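Local coordinates for Cwp19 (Clostridioides difficile, PDB 5OQ3), which probably acts as a cell-wall hydrolase, this chain being its TIM-barrel glycoside hydrolase domain rather than the whole protein, at residues Gln50-Glu53 and Tyr54-Leu58; Tyr81-Asn84 and Ile85-Trp88; Arg168-Ile171 and Val172-Ala176; Ile249-Lys253 and Ser254-Thr258; Ala340-Ile343 and Val344-Thr348. All blocks are in the same frame, centred on the assembly; numbering follows the deposited sequence.

Contact 1. Residues Gln50-Glu53 and Tyr54-Leu58; sequences QKKE and YTDLL
K52 reaches across to D56 one helical turn on, the side chains crossing at a slant, and the pair illustrates the i to i+4 salt bridge. The ammonium NZ of K52 lies 3.0 Å from OD2 of D56 and uses the syn lone pair of that oxygen. K52 gets there by leaving the backbone with CG anti to N (chi1 174°) and then bending at every later torsion, which lays CD and CE against the carboxylate as well; K52 CD comes within 3.5 Å of D56 OD1. The backbone repeats the pairing, for D56 N donates to K52 O at 2.9 Å. One residue back, T55 N bonds K51 O at 3.0 Å, while T55 OG1 makes only weak approaches to the carbonyls of K51 and K52. L58 CG sits over one face of the Y54 ring, 3.8 Å above its plane.

The other polar side chains bond outside the segments: E53 with T43, K51 with E47, Q50 with Y102, and Y54 OH with L108 O, while the Y54 ring meets W40 edge-to-face. Helix 47-63 is the crossover of the beta-alpha-beta unit joining strands 27-32 and 68-74. It packs K51, Y54 and T55 on F107 of helix 104-114 and L57 on A364 and A368 of helix 364-369.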
loop_
_atom_site.group_PDB
_atom_site.type_symbol
_atom_site.label_atom_id
_atom_site.label_comp_id
_atom_site.label_asym_id
_atom_site.label_seq_id
_atom_site.Cartn_x
_atom_site.Cartn_y
_atom_site.Cartn_z
ATOM N N GLN A 50 0.367 -5.933 22.936
ATOM C CA GLN A 50 0.176 -5.746 21.511
ATOM C C GLN A 50 -1.298 -5.961 21.161
ATOM O O GLN A 50 -1.874 -5.198 20.417
ATOM C CB GLN A 50 1.061 -6.694 20.690
ATOM C CG GLN A 50 2.549 -6.364 20.817
ATOM C CD GLN A 50 3.481 -7.303 20.078
ATOM O OE1 GLN A 50 3.155 -8.471 19.824
ATOM N NE2 GLN A 50 4.695 -6.823 19.799
ATOM N N LYS A 51 -1.901 -6.991 21.733
ATOM C CA LYS A 51 -3.321 -7.261 21.508
ATOM C C LYS A 51 -4.167 -6.073 21.987
ATOM O O LYS A 51 -5.094 -5.633 21.267
ATOM C CB LYS A 51 -3.754 -8.554 22.211
ATOM C CG LYS A 51 -3.271 -9.842 21.540
ATOM C CD LYS A 51 -3.707 -11.065 22.336
ATOM C CE LYS A 51 -3.311 -12.327 21.620
ATOM N NZ LYS A 51 -3.620 -13.504 22.437
ATOM N N LYS A 52 -3.903 -5.578 23.198
ATOM C CA LYS A 52 -4.702 -4.458 23.716
ATOM C C LYS A 52 -4.485 -3.163 22.896
ATOM O O LYS A 52 -5.431 -2.410 22.650
ATOM C CB LYS A 52 -4.394 -4.240 25.198
ATOM C CG LYS A 52 -5.066 -3.023 25.794
ATOM C CD LYS A 52 -6.577 -3.142 25.946
ATOM C CE LYS A 52 -7.072 -2.339 27.147
ATOM N NZ LYS A 52 -6.376 -1.023 27.381
ATOM N N GLU A 53 -3.240 -2.887 22.496
ATOM C CA GLU A 53 -2.966 -1.744 21.635
ATOM C C GLU A 53 -3.800 -1.795 20.326
ATOM O O GLU A 53 -4.362 -0.803 19.905
ATOM C CB GLU A 53 -1.471 -1.649 21.313
ATOM C CG GLU A 53 -0.648 -1.092 22.441
ATOM C CD GLU A 53 0.836 -1.384 22.362
ATOM O OE1 GLU A 53 1.307 -2.040 21.411
ATOM O OE2 GLU A 53 1.537 -0.922 23.301
ATOM N N TYR A 54 -3.959 -2.997 19.754
ATOM C CA TYR A 54 -4.740 -3.159 18.539
ATOM C C TYR A 54 -6.232 -2.959 18.763
ATOM O O TYR A 54 -6.878 -2.214 18.001
ATOM C CB TYR A 54 -4.515 -4.505 17.931
ATOM C CG TYR A 54 -5.241 -4.716 16.624
ATOM C CD1 TYR A 54 -4.876 -4.015 15.463
ATOM C CD2 TYR A 54 -6.298 -5.589 16.547
ATOM C CE1 TYR A 54 -5.522 -4.236 14.241
ATOM C CE2 TYR A 54 -6.945 -5.828 15.370
ATOM C CZ TYR A 54 -6.558 -5.142 14.209
ATOM O OH TYR A 54 -7.159 -5.416 13.025
ATOM N N THR A 55 -6.778 -3.590 19.801
ATOM C CA THR A 55 -8.219 -3.424 20.017
ATOM C C THR A 55 -8.588 -1.994 20.394
ATOM O O THR A 55 -9.622 -1.487 20.000
ATOM C CB THR A 55 -8.820 -4.458 20.997
ATOM O OG1 THR A 55 -8.101 -4.406 22.217
ATOM C CG2 THR A 55 -8.745 -5.849 20.410
ATOM N N ASP A 56 -7.742 -1.356 21.180
ATOM C CA ASP A 56 -7.971 0.036 21.518
ATOM C C ASP A 56 -7.935 0.918 20.267
ATOM O O ASP A 56 -8.732 1.848 20.122
ATOM C CB ASP A 56 -6.893 0.537 22.492
ATOM C CG ASP A 56 -7.098 0.056 23.937
ATOM O OD1 ASP A 56 -8.183 -0.505 24.289
ATOM O OD2 ASP A 56 -6.139 0.294 24.728
ATOM N N LEU A 57 -7.014 0.618 19.360
ATOM C CA LEU A 57 -6.917 1.353 18.100
ATOM C C LEU A 57 -8.189 1.137 17.264
ATOM O O LEU A 57 -8.802 2.095 16.805
ATOM C CB LEU A 57 -5.631 1.014 17.370
ATOM C CG LEU A 57 -5.407 1.661 15.997
ATOM C CD1 LEU A 57 -5.363 3.185 16.148
ATOM C CD2 LEU A 57 -4.140 1.140 15.359
ATOM N N LEU A 58 -8.622 -0.113 17.102
ATOM C CA LEU A 58 -9.834 -0.336 16.336
ATOM C C LEU A 58 -11.030 0.354 16.951
ATOM O O LEU A 58 -11.898 0.856 16.234
ATOM C CB LEU A 58 -10.120 -1.803 16.220
ATOM C CG LEU A 58 -9.184 -2.657 15.389
ATOM C CD1 LEU A 58 -9.862 -3.978 15.145
ATOM C CD2 LEU A 58 -8.870 -2.017 14.046
#

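Contact 2. Residues Tyr81-Asn84 and Ile85-Trp88; sequences YKSN and INPW. With EDO (1,2-ethanediol), chain C.
The indole of W88 carries Y81 O over one face, 3.4 Å above its plane and toward the rim. A 1,2-ethanediol, most likely a crystallisation additive, lies on the ring beside it, while K82 N approaches CH2 obliquely. The phenol of Y81 has a water at its edge, in the plane of the ring. These groups flank an ST turn, opened by S83, in the TIM-barrel loop that leads from strand 68-74 to helix 90-93; the chain doubles back here, the two halves running 141° apart.

With S83 OG anti to the backbone N (chi1 180°), the hydroxyl oxygen points into the bend and accepts two main-chain N-H groups, from N86 N at 2.9 Å and from I85 N at 3.0 Å. The first bond is nearly straight, at 171°. E177 of helix 165-181 also bonds this oxygen through OE1 and takes N84 N on OE2, so the carboxylate pins the turn from outside.

The diol donates from O1 to Y81 O at 2.7 Å; its O2 end is placed too close to S83 to be trusted. The amide of N86 is held by helix 165-181, OD1 by Y170 OH and ND2 by S174 OG. One water joins the two halves, accepting from Y81 OH at 2.6 Å and from N86 ND2 at 3.2 Å.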
loop_
_atom_site.group_PDB
_atom_site.type_symbol
_atom_site.label_atom_id
_atom_site.label_comp_id
_atom_site.label_asym_id
_atom_site.label_seq_id
_atom_site.Cartn_x
_atom_site.Cartn_y
_atom_site.Cartn_z
ATOM N N TYR A 81 2.452 -12.981 10.452
ATOM C CA TYR A 81 1.577 -14.154 10.414
ATOM C C TYR A 81 2.490 -15.370 10.299
ATOM O O TYR A 81 3.655 -15.237 9.887
ATOM C CB TYR A 81 0.614 -14.131 9.232
ATOM C CG TYR A 81 1.255 -13.908 7.864
ATOM C CD1 TYR A 81 1.513 -12.624 7.386
ATOM C CD2 TYR A 81 1.631 -14.972 7.056
ATOM C CE1 TYR A 81 2.087 -12.421 6.142
ATOM C CE2 TYR A 81 2.207 -14.782 5.820
ATOM C CZ TYR A 81 2.450 -13.509 5.368
ATOM O OH TYR A 81 3.023 -13.311 4.129
ATOM N N LYS A 82 1.946 -16.533 10.621
ATOM C CA LYS A 82 2.645 -17.805 10.514
ATOM C C LYS A 82 2.769 -18.170 9.031
ATOM O O LYS A 82 1.776 -18.198 8.287
ATOM C CB LYS A 82 1.895 -18.874 11.280
ATOM C CG LYS A 82 2.627 -20.187 11.373
ATOM C CD LYS A 82 1.996 -21.051 12.460
ATOM C CE LYS A 82 2.819 -22.290 12.710
ATOM N NZ LYS A 82 1.942 -23.216 13.489
ATOM N N SER A 83 4.001 -18.428 8.591
ATOM C CA SER A 83 4.328 -18.621 7.174
ATOM C C SER A 83 5.359 -19.739 7.041
ATOM O O SER A 83 6.245 -19.859 7.881
ATOM C CB SER A 83 4.930 -17.339 6.604
ATOM O OG SER A 83 5.260 -17.484 5.237
ATOM N N ASN A 84 5.262 -20.495 5.956
ATOM C CA ASN A 84 6.278 -21.459 5.551
ATOM C C ASN A 84 7.164 -20.880 4.411
ATOM O O ASN A 84 7.930 -21.602 3.790
ATOM C CB ASN A 84 5.597 -22.770 5.083
ATOM C CG ASN A 84 4.869 -23.503 6.198
ATOM O OD1 ASN A 84 5.279 -23.470 7.368
ATOM N ND2 ASN A 84 3.806 -24.219 5.834
ATOM N N ILE A 85 7.034 -19.581 4.128
ATOM C CA ILE A 85 7.743 -18.909 3.022
ATOM C C ILE A 85 8.592 -17.728 3.539
ATOM O O ILE A 85 9.749 -17.569 3.146
ATOM C CB ILE A 85 6.736 -18.387 1.951
ATOM C CG1 ILE A 85 5.828 -19.526 1.438
ATOM C CG2 ILE A 85 7.474 -17.704 0.791
ATOM C CD1 ILE A 85 4.664 -19.029 0.599
ATOM N N ASN A 86 8.006 -16.868 4.365
ATOM C CA ASN A 86 8.598 -15.600 4.737
ATOM C C ASN A 86 8.836 -15.560 6.229
ATOM O O ASN A 86 8.109 -16.172 6.999
ATOM C CB ASN A 86 7.675 -14.445 4.288
ATOM C CG ASN A 86 7.651 -14.311 2.790
ATOM O OD1 ASN A 86 8.637 -13.930 2.204
ATOM N ND2 ASN A 86 6.530 -14.674 2.170
ATOM N N PRO A 87 9.882 -14.826 6.670
ATOM C CA PRO A 87 10.282 -14.826 8.083
ATOM C C PRO A 87 9.410 -13.924 8.937
ATOM O O PRO A 87 8.891 -12.906 8.450
ATOM C CB PRO A 87 11.679 -14.207 8.043
ATOM C CG PRO A 87 11.630 -13.312 6.831
ATOM C CD PRO A 87 10.838 -14.102 5.820
ATOM N N TRP A 88 9.315 -14.223 10.242
ATOM C CA TRP A 88 8.613 -13.326 11.165
ATOM C C TRP A 88 9.178 -11.919 11.111
ATOM O O TRP A 88 10.403 -11.720 11.129
ATOM C CB TRP A 88 8.703 -13.821 12.613
ATOM C CG TRP A 88 7.967 -15.101 12.903
ATOM C CD1 TRP A 88 8.500 -16.342 13.107
ATOM C CD2 TRP A 88 6.559 -15.228 13.077
ATOM N NE1 TRP A 88 7.494 -17.240 13.383
ATOM C CE2 TRP A 88 6.298 -16.568 13.412
ATOM C CE3 TRP A 88 5.486 -14.315 13.014
ATOM C CZ2 TRP A 88 4.991 -17.046 13.637
ATOM C CZ3 TRP A 88 4.190 -14.794 13.236
ATOM C CH2 TRP A 88 3.966 -16.140 13.564
HETATM C C1 EDO C . 7.033 -16.762 9.826
HETATM O O1 EDO C . 6.284 -15.578 9.809
HETATM C C2 EDO C . 6.258 -17.822 10.463
HETATM O O2 EDO C . 6.099 -18.948 9.642
HETATM O O HOH W 1 3.485 -15.439 2.701
HETATM O O HOH W 2 8.882 -18.856 7.587
#

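Contact 3. Residues Arg168-Ile171 and Val172-Ala176; sequences RKYI and VDSIA
Y170 lays its ring beside the hydroxyl of S174, which approaches obliquely with S174 OG 3.3 Å from Y170 CE1. The same hydroxyl donates to Y170 O at 2.9 Å from above the carbonyl plane, while S174 N reaches that oxygen from the opposite face; a serine hydroxyl bonding the carbonyl four residues back is a familiar helical feature. S174 OG can fold back because it stands beside its own backbone N (chi1 -69°). K169 and D173, also a turn apart, form a salt bridge, NZ to OD2 at 2.9 Å on the syn lone pair. V172 tucks CG2 against R168 O at 3.2 Å.

Helix 165-181 is an outer helix of the TIM barrel. Beyond N86, the Y170 hydroxyl bonds R74, and its ring meets those of Y160 and W150, which ties this side to barrel strand 68-74 and the antiparallel sheet 151-154/157-160. R168 and V172 lean on helix 214-236, I171 touches P125 and Y126, and I175, in one of two conformers, V187 and F189 of strand 186-189.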
loop_
_atom_site.group_PDB
_atom_site.type_symbol
_atom_site.label_atom_id
_atom_site.label_comp_id
_atom_site.label_asym_id
_atom_site.label_seq_id
_atom_site.Cartn_x
_atom_site.Cartn_y
_atom_site.Cartn_z
ATOM N N ARG A 168 8.161 -12.918 -9.466
ATOM C CA ARG A 168 6.728 -12.711 -9.527
ATOM C C ARG A 168 5.975 -13.910 -8.932
ATOM O O ARG A 168 5.028 -13.741 -8.175
ATOM C CB ARG A 168 6.278 -12.375 -10.955
ATOM C CG ARG A 168 6.841 -11.029 -11.432
ATOM C CD ARG A 168 6.326 -10.602 -12.780
ATOM N NE ARG A 168 6.682 -11.463 -13.870
ATOM C CZ ARG A 168 7.620 -11.230 -14.747
ATOM N NH1 ARG A 168 7.748 -12.043 -15.762
ATOM N NH2 ARG A 168 8.486 -10.250 -14.586
ATOM N N LYS A 169 6.410 -15.112 -9.290
ATOM C CA LYS A 169 5.784 -16.308 -8.743
ATOM C C LYS A 169 5.903 -16.354 -7.236
ATOM O O LYS A 169 4.951 -16.755 -6.550
ATOM C CB LYS A 169 6.351 -17.572 -9.404
ATOM C CG LYS A 169 5.837 -18.832 -8.785
ATOM C CD LYS A 169 6.315 -20.068 -9.504
ATOM C CE LYS A 169 6.359 -21.290 -8.620
ATOM N NZ LYS A 169 5.040 -21.621 -8.040
ATOM N N TYR A 170 7.087 -16.015 -6.711
ATOM C CA TYR A 170 7.268 -16.019 -5.261
ATOM C C TYR A 170 6.327 -15.014 -4.568
ATOM O O TYR A 170 5.780 -15.312 -3.516
ATOM C CB TYR A 170 8.745 -15.714 -4.938
ATOM C CG TYR A 170 9.006 -14.981 -3.634
ATOM C CD1 TYR A 170 8.827 -15.598 -2.412
ATOM C CD2 TYR A 170 9.415 -13.649 -3.624
ATOM C CE1 TYR A 170 9.050 -14.936 -1.211
ATOM C CE2 TYR A 170 9.652 -12.964 -2.443
ATOM C CZ TYR A 170 9.449 -13.603 -1.241
ATOM O OH TYR A 170 9.629 -12.910 -0.064
ATOM N N ILE A 171 6.190 -13.831 -5.132
ATOM C CA ILE A 171 5.253 -12.856 -4.564
ATOM C C ILE A 171 3.813 -13.367 -4.632
ATOM O O ILE A 171 3.082 -13.317 -3.625
ATOM C CB ILE A 171 5.448 -11.483 -5.170
ATOM C CG1 ILE A 171 6.836 -10.933 -4.825
ATOM C CG2 ILE A 171 4.345 -10.519 -4.707
ATOM C CD1 ILE A 171 7.283 -9.806 -5.724
ATOM N N VAL A 172 3.427 -13.906 -5.788
ATOM C CA VAL A 172 2.096 -14.507 -5.905
ATOM C C VAL A 172 1.872 -15.584 -4.836
ATOM O O VAL A 172 0.833 -15.628 -4.181
ATOM C CB VAL A 172 1.867 -15.059 -7.298
ATOM C CG1 VAL A 172 0.615 -15.900 -7.402
ATOM C CG2 VAL A 172 1.825 -13.905 -8.310
ATOM N N ASP A 173 2.856 -16.472 -4.707
ATOM C CA ASP A 173 2.724 -17.556 -3.753
ATOM C C ASP A 173 2.674 -17.054 -2.318
ATOM O O ASP A 173 2.004 -17.635 -1.479
ATOM C CB ASP A 173 3.897 -18.549 -3.950
ATOM C CG ASP A 173 3.816 -19.333 -5.271
ATOM O OD1 ASP A 173 2.732 -19.335 -5.938
ATOM O OD2 ASP A 173 4.854 -19.934 -5.674
ATOM N N SER A 174 3.421 -15.987 -2.034
ATOM C CA SER A 174 3.426 -15.398 -0.693
ATOM C C SER A 174 2.034 -14.838 -0.335
ATOM O O SER A 174 1.548 -15.049 0.781
ATOM C CB SER A 174 4.457 -14.272 -0.618
ATOM O OG SER A 174 5.817 -14.696 -0.686
ATOM N N ILE A 175 1.396 -14.196 -1.296
ATOM C CA ILE A 175 0.046 -13.710 -1.068
ATOM C C ILE A 175 -0.985 -14.828 -1.002
ATOM O O ILE A 175 -1.882 -14.805 -0.139
ATOM C CB ILE A 175 -0.272 -12.662 -2.124
ATOM C CG1 ILE A 175 0.659 -11.483 -1.845
ATOM C CG2 ILE A 175 -1.737 -12.263 -2.045
ATOM C CD1 ILE A 175 0.790 -10.608 -3.036
ATOM N N ALA A 176 -0.810 -15.825 -1.868
ATOM C CA ALA A 176 -1.761 -16.945 -1.918
ATOM C C ALA A 176 -1.815 -17.668 -0.572
ATOM O O ALA A 176 -2.884 -18.151 -0.191
ATOM C CB ALA A 176 -1.417 -17.891 -3.011
#

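Contact 4. Residues Ile249-Lys253 and Ser254-Thr258; sequences IWRNK and SSDPT
R251 and D256 form the charged pair, a long salt bridge with NH2 3.3 Å from OD2 and a poor hydrogen-bond angle of 124°. Their planes stand 89° apart; D256 CB lies 3.5 Å from the guanidinium plane, over one face and toward its rim, with S255 O on the same face. Y268 adds a cation-pi contact to R251.

Among the aromatic contacts, W250 directs CH2 at D256 OD2, 3.5 Å away and oblique to the ring, and carries R251 CG on one face; its NE1 donates to D274.

In the backbone, S255 N bonds N252 O at 2.9 Å from above the carbonyl plane, closing a type I beta turn at 252-255 in the long loop after barrel strand 241-244; D256 N reaches that oxygen in plane at 3.1 Å. An Asx turn comes next: D256 OD1 takes T258 N at 3.0 Å and T258 OG1 at 2.7 Å, both from one face. Outside, N252 bonds T262, S255 bonds E266, and T258 OG1 meets R276.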
loop_
_atom_site.group_PDB
_atom_site.type_symbol
_atom_site.label_atom_id
_atom_site.label_comp_id
_atom_site.label_asym_id
_atom_site.label_seq_id
_atom_site.Cartn_x
_atom_site.Cartn_y
_atom_site.Cartn_z
ATOM N N ILE A 249 0.265 11.243 -8.644
ATOM C CA ILE A 249 0.434 11.698 -10.015
ATOM C C ILE A 249 0.932 10.496 -10.858
ATOM O O ILE A 249 1.940 9.850 -10.535
ATOM C CB ILE A 249 1.410 12.887 -10.124
ATOM C CG1 ILE A 249 0.792 14.128 -9.465
ATOM C CG2 ILE A 249 1.772 13.170 -11.584
ATOM C CD1 ILE A 249 1.773 15.248 -9.246
ATOM N N TRP A 250 0.211 10.233 -11.944
ATOM C CA TRP A 250 0.546 9.211 -12.927
ATOM C C TRP A 250 1.522 9.784 -13.974
ATOM O O TRP A 250 2.701 9.381 -14.006
ATOM C CB TRP A 250 -0.738 8.683 -13.555
ATOM C CG TRP A 250 -0.516 7.795 -14.723
ATOM C CD1 TRP A 250 -0.041 6.498 -14.707
ATOM C CD2 TRP A 250 -0.750 8.118 -16.102
ATOM N NE1 TRP A 250 0.019 6.010 -15.997
ATOM C CE2 TRP A 250 -0.371 6.991 -16.871
ATOM C CE3 TRP A 250 -1.160 9.275 -16.766
ATOM C CZ2 TRP A 250 -0.435 6.977 -18.264
ATOM C CZ3 TRP A 250 -1.275 9.224 -18.168
ATOM C CH2 TRP A 250 -0.897 8.108 -18.876
ATOM N N ARG A 251 1.056 10.799 -14.714
ATOM C CA ARG A 251 1.928 11.585 -15.605
ATOM C C ARG A 251 1.408 13.023 -15.561
ATOM O O ARG A 251 0.197 13.248 -15.552
ATOM C CB ARG A 251 1.903 11.131 -17.075
ATOM C CG ARG A 251 2.348 9.720 -17.285
ATOM C CD ARG A 251 2.467 9.366 -18.749
ATOM N NE ARG A 251 3.702 9.859 -19.319
ATOM C CZ ARG A 251 4.099 9.617 -20.564
ATOM N NH1 ARG A 251 5.285 10.032 -20.951
ATOM N NH2 ARG A 251 3.304 8.996 -21.420
ATOM N N ASN A 252 2.330 13.988 -15.591
ATOM C CA ASN A 252 1.969 15.361 -15.773
ATOM C C ASN A 252 1.562 15.639 -17.245
ATOM O O ASN A 252 2.046 14.989 -18.187
ATOM C CB ASN A 252 3.134 16.262 -15.385
ATOM C CG ASN A 252 3.598 16.060 -13.958
ATOM O OD1 ASN A 252 2.786 16.030 -13.033
ATOM N ND2 ASN A 252 4.923 15.976 -13.762
ATOM N N LYS A 253 0.690 16.633 -17.425
ATOM C CA LYS A 253 0.249 17.052 -18.754
ATOM C C LYS A 253 1.422 17.458 -19.643
ATOM O O LYS A 253 1.406 17.236 -20.861
ATOM C CB LYS A 253 -0.793 18.174 -18.640
ATOM C CG LYS A 253 -1.503 18.514 -19.938
ATOM C CD LYS A 253 -2.752 19.357 -19.685
ATOM C CE LYS A 253 -3.914 18.512 -19.184
ATOM N NZ LYS A 253 -5.140 19.332 -19.017
ATOM N N SER A 254 2.458 18.020 -19.027
ATOM C CA SER A 254 3.675 18.374 -19.749
ATOM C C SER A 254 4.415 17.167 -20.373
ATOM O O SER A 254 5.207 17.358 -21.300
ATOM C CB SER A 254 4.615 19.148 -18.824
ATOM O OG SER A 254 4.942 18.399 -17.658
ATOM N N SER A 255 4.179 15.951 -19.868
ATOM C CA SER A 255 4.747 14.712 -20.467
ATOM C C SER A 255 3.741 13.957 -21.345
ATOM O O SER A 255 4.142 13.179 -22.199
ATOM C CB SER A 255 5.187 13.734 -19.376
ATOM O OG SER A 255 6.086 14.340 -18.490
ATOM N N ASP A 256 2.457 14.152 -21.099
ATOM C CA ASP A 256 1.411 13.433 -21.807
ATOM C C ASP A 256 0.161 14.323 -21.776
ATOM O O ASP A 256 -0.307 14.648 -20.722
ATOM C CB ASP A 256 1.140 12.124 -21.070
ATOM C CG ASP A 256 0.102 11.274 -21.728
ATOM O OD1 ASP A 256 -0.823 11.828 -22.337
ATOM O OD2 ASP A 256 0.215 10.028 -21.642
ATOM N N PRO A 257 -0.390 14.694 -22.941
ATOM C CA PRO A 257 -1.502 15.661 -22.917
ATOM C C PRO A 257 -2.766 15.202 -22.184
ATOM O O PRO A 257 -3.589 16.053 -21.816
ATOM C CB PRO A 257 -1.763 15.960 -24.417
ATOM C CG PRO A 257 -1.138 14.831 -25.158
ATOM C CD PRO A 257 0.018 14.333 -24.312
ATOM N N THR A 258 -2.887 13.897 -21.918
ATOM C CA THR A 258 -4.010 13.328 -21.181
ATOM C C THR A 258 -3.684 13.160 -19.703
ATOM O O THR A 258 -4.475 12.590 -18.964
ATOM C CB THR A 258 -4.388 11.960 -21.777
ATOM O OG1 THR A 258 -3.314 11.039 -21.514
ATOM C CG2 THR A 258 -4.610 12.090 -23.277
#

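Contact 5. Residues Ala340-Ile343 and Val344-Thr348; sequences AKEI and VQQVT
E342 OE1 is gripped by two N-H groups, NE2 of Q346 one turn ahead and the backbone N of I295 from a neighbouring loop. The bond from Q346 NE2 measures 3.1 Å and arrives on the anti side of the carboxylate, 20° out of its plane; carboxylate and amide planes are turned 77° against each other. E342 sends its CG between its own N and carbonyl carbon (chi1 62°), then runs extended, which carries OE1 over to the Q346 amide.

E342 holds the N-cap position of helix 343-350, and its carbonyl opens the regular pattern by accepting Q346 N at 3.0 Å. The same two residues are therefore joined through both main chain and side chain. V344 N is met by a water, 3.0 Å away, that donates in turn to K341 O, so solvent bridges the start of the helix. Further along, T348 doubles the grip on V344 O: its N and OG1 reach that oxygen from opposite faces, OG1 at 2.7 Å.

Apolar contact is limited: I343 CD1 lies 4.2 Å from V347 CG2. Both residues lie on Q324 of strand 319-324 and Y361 of strand 356-361, the barrel strands that the helix connects, while I343 and V344 touch D376, and V347 touches L380, on helix 371-381.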
loop_
_atom_site.group_PDB
_atom_site.type_symbol
_atom_site.label_atom_id
_atom_site.label_comp_id
_atom_site.label_asym_id
_atom_site.label_seq_id
_atom_site.Cartn_x
_atom_site.Cartn_y
_atom_site.Cartn_z
ATOM N N ALA A 340 -5.111 17.825 7.446
ATOM C CA ALA A 340 -6.060 17.488 8.497
ATOM C C ALA A 340 -7.070 18.636 8.723
ATOM O O ALA A 340 -8.263 18.394 8.831
ATOM C CB ALA A 340 -5.324 17.184 9.785
ATOM N N LYS A 341 -6.584 19.878 8.759
ATOM C CA LYS A 341 -7.444 21.028 8.995
ATOM C C LYS A 341 -8.525 21.218 7.935
ATOM O O LYS A 341 -9.580 21.816 8.224
ATOM C CB LYS A 341 -6.572 22.294 9.114
ATOM C CG LYS A 341 -7.306 23.543 9.471
ATOM C CD LYS A 341 -6.318 24.654 9.733
ATOM C CE LYS A 341 -5.680 25.199 8.466
ATOM N NZ LYS A 341 -5.263 26.620 8.687
ATOM N N GLU A 342 -8.294 20.663 6.736
ATOM C CA GLU A 342 -9.249 20.808 5.635
ATOM C C GLU A 342 -9.845 19.514 5.224
ATOM O O GLU A 342 -10.381 19.414 4.113
ATOM C CB GLU A 342 -8.634 21.515 4.437
ATOM C CG GLU A 342 -7.463 20.836 3.763
ATOM C CD GLU A 342 -6.969 21.615 2.561
ATOM O OE1 GLU A 342 -6.927 21.055 1.456
ATOM O OE2 GLU A 342 -6.604 22.813 2.726
ATOM N N ILE A 343 -9.841 18.535 6.115
ATOM C CA ILE A 343 -10.319 17.236 5.669
ATOM C C ILE A 343 -11.822 17.256 5.339
ATOM O O ILE A 343 -12.257 16.565 4.420
ATOM C CB ILE A 343 -9.971 16.133 6.695
ATOM C CG1 ILE A 343 -10.146 14.713 6.094
ATOM C CG2 ILE A 343 -10.801 16.231 7.954
ATOM C CD1 ILE A 343 -9.372 14.436 4.808
ATOM N N VAL A 344 -12.624 18.017 6.064
ATOM C CA VAL A 344 -14.047 18.088 5.727
ATOM C C VAL A 344 -14.226 18.665 4.316
ATOM O O VAL A 344 -15.013 18.173 3.519
ATOM C CB VAL A 344 -14.836 18.885 6.794
ATOM C CG1 VAL A 344 -16.252 19.130 6.305
ATOM C CG2 VAL A 344 -14.854 18.103 8.105
ATOM N N GLN A 345 -13.509 19.725 4.014
ATOM C CA GLN A 345 -13.534 20.307 2.675
ATOM C C GLN A 345 -13.120 19.294 1.593
ATOM O O GLN A 345 -13.761 19.213 0.525
ATOM C CB GLN A 345 -12.627 21.539 2.639
ATOM C CG GLN A 345 -12.657 22.285 1.322
ATOM C CD GLN A 345 -11.694 23.450 1.258
ATOM O OE1 GLN A 345 -10.979 23.717 2.210
ATOM N NE2 GLN A 345 -11.629 24.104 0.098
ATOM N N GLN A 346 -12.050 18.543 1.833
ATOM C CA GLN A 346 -11.633 17.545 0.870
ATOM C C GLN A 346 -12.681 16.488 0.645
ATOM O O GLN A 346 -12.971 16.170 -0.506
ATOM C CB GLN A 346 -10.276 16.942 1.277
ATOM C CG GLN A 346 -9.113 17.898 1.249
ATOM C CD GLN A 346 -7.750 17.196 1.192
ATOM O OE1 GLN A 346 -7.622 15.988 1.447
ATOM N NE2 GLN A 346 -6.707 17.985 0.945
ATOM N N VAL A 347 -13.233 15.898 1.700
ATOM C CA VAL A 347 -14.170 14.822 1.504
ATOM C C VAL A 347 -15.492 15.331 0.928
ATOM O O VAL A 347 -16.110 14.671 0.118
ATOM C CB VAL A 347 -14.383 14.017 2.804
ATOM C CG1 VAL A 347 -15.482 12.985 2.650
ATOM C CG2 VAL A 347 -13.087 13.300 3.191
ATOM N N THR A 348 -15.889 16.549 1.280
ATOM C CA THR A 348 -17.067 17.166 0.664
ATOM C C THR A 348 -16.893 17.276 -0.866
ATOM O O THR A 348 -17.802 16.969 -1.644
ATOM C CB THR A 348 -17.351 18.521 1.312
ATOM O OG1 THR A 348 -17.605 18.346 2.709
ATOM C CG2 THR A 348 -18.554 19.218 0.668
HETATM O O HOH W 3 -11.862 19.937 8.272
#

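Overall arrangement
Five local contacts sample the outer helices and strand-to-helix loops of one TIM barrel, and all are partly buried. Contacts 1 and 3 lie within barrel helices and share one recipe, an i to i+4 lysine-aspartate bridge at the surface, its aspartate only partly exposed, on a helix whose other side packs inward. Contact 5 marks a helix beginning and replaces the charge pair with a glutamate-glutamine bond. Contacts 2 and 4 are loops after strands, where side chains and carbonyls hold turns in place of regular helical bonds; contact 4 is the more exposed. Contacts 2 and 3 alone touch, their centres 13 Å apart, whereas contacts 1 and 4 lie on opposite sides of the chain's centre with centres 42 Å apart.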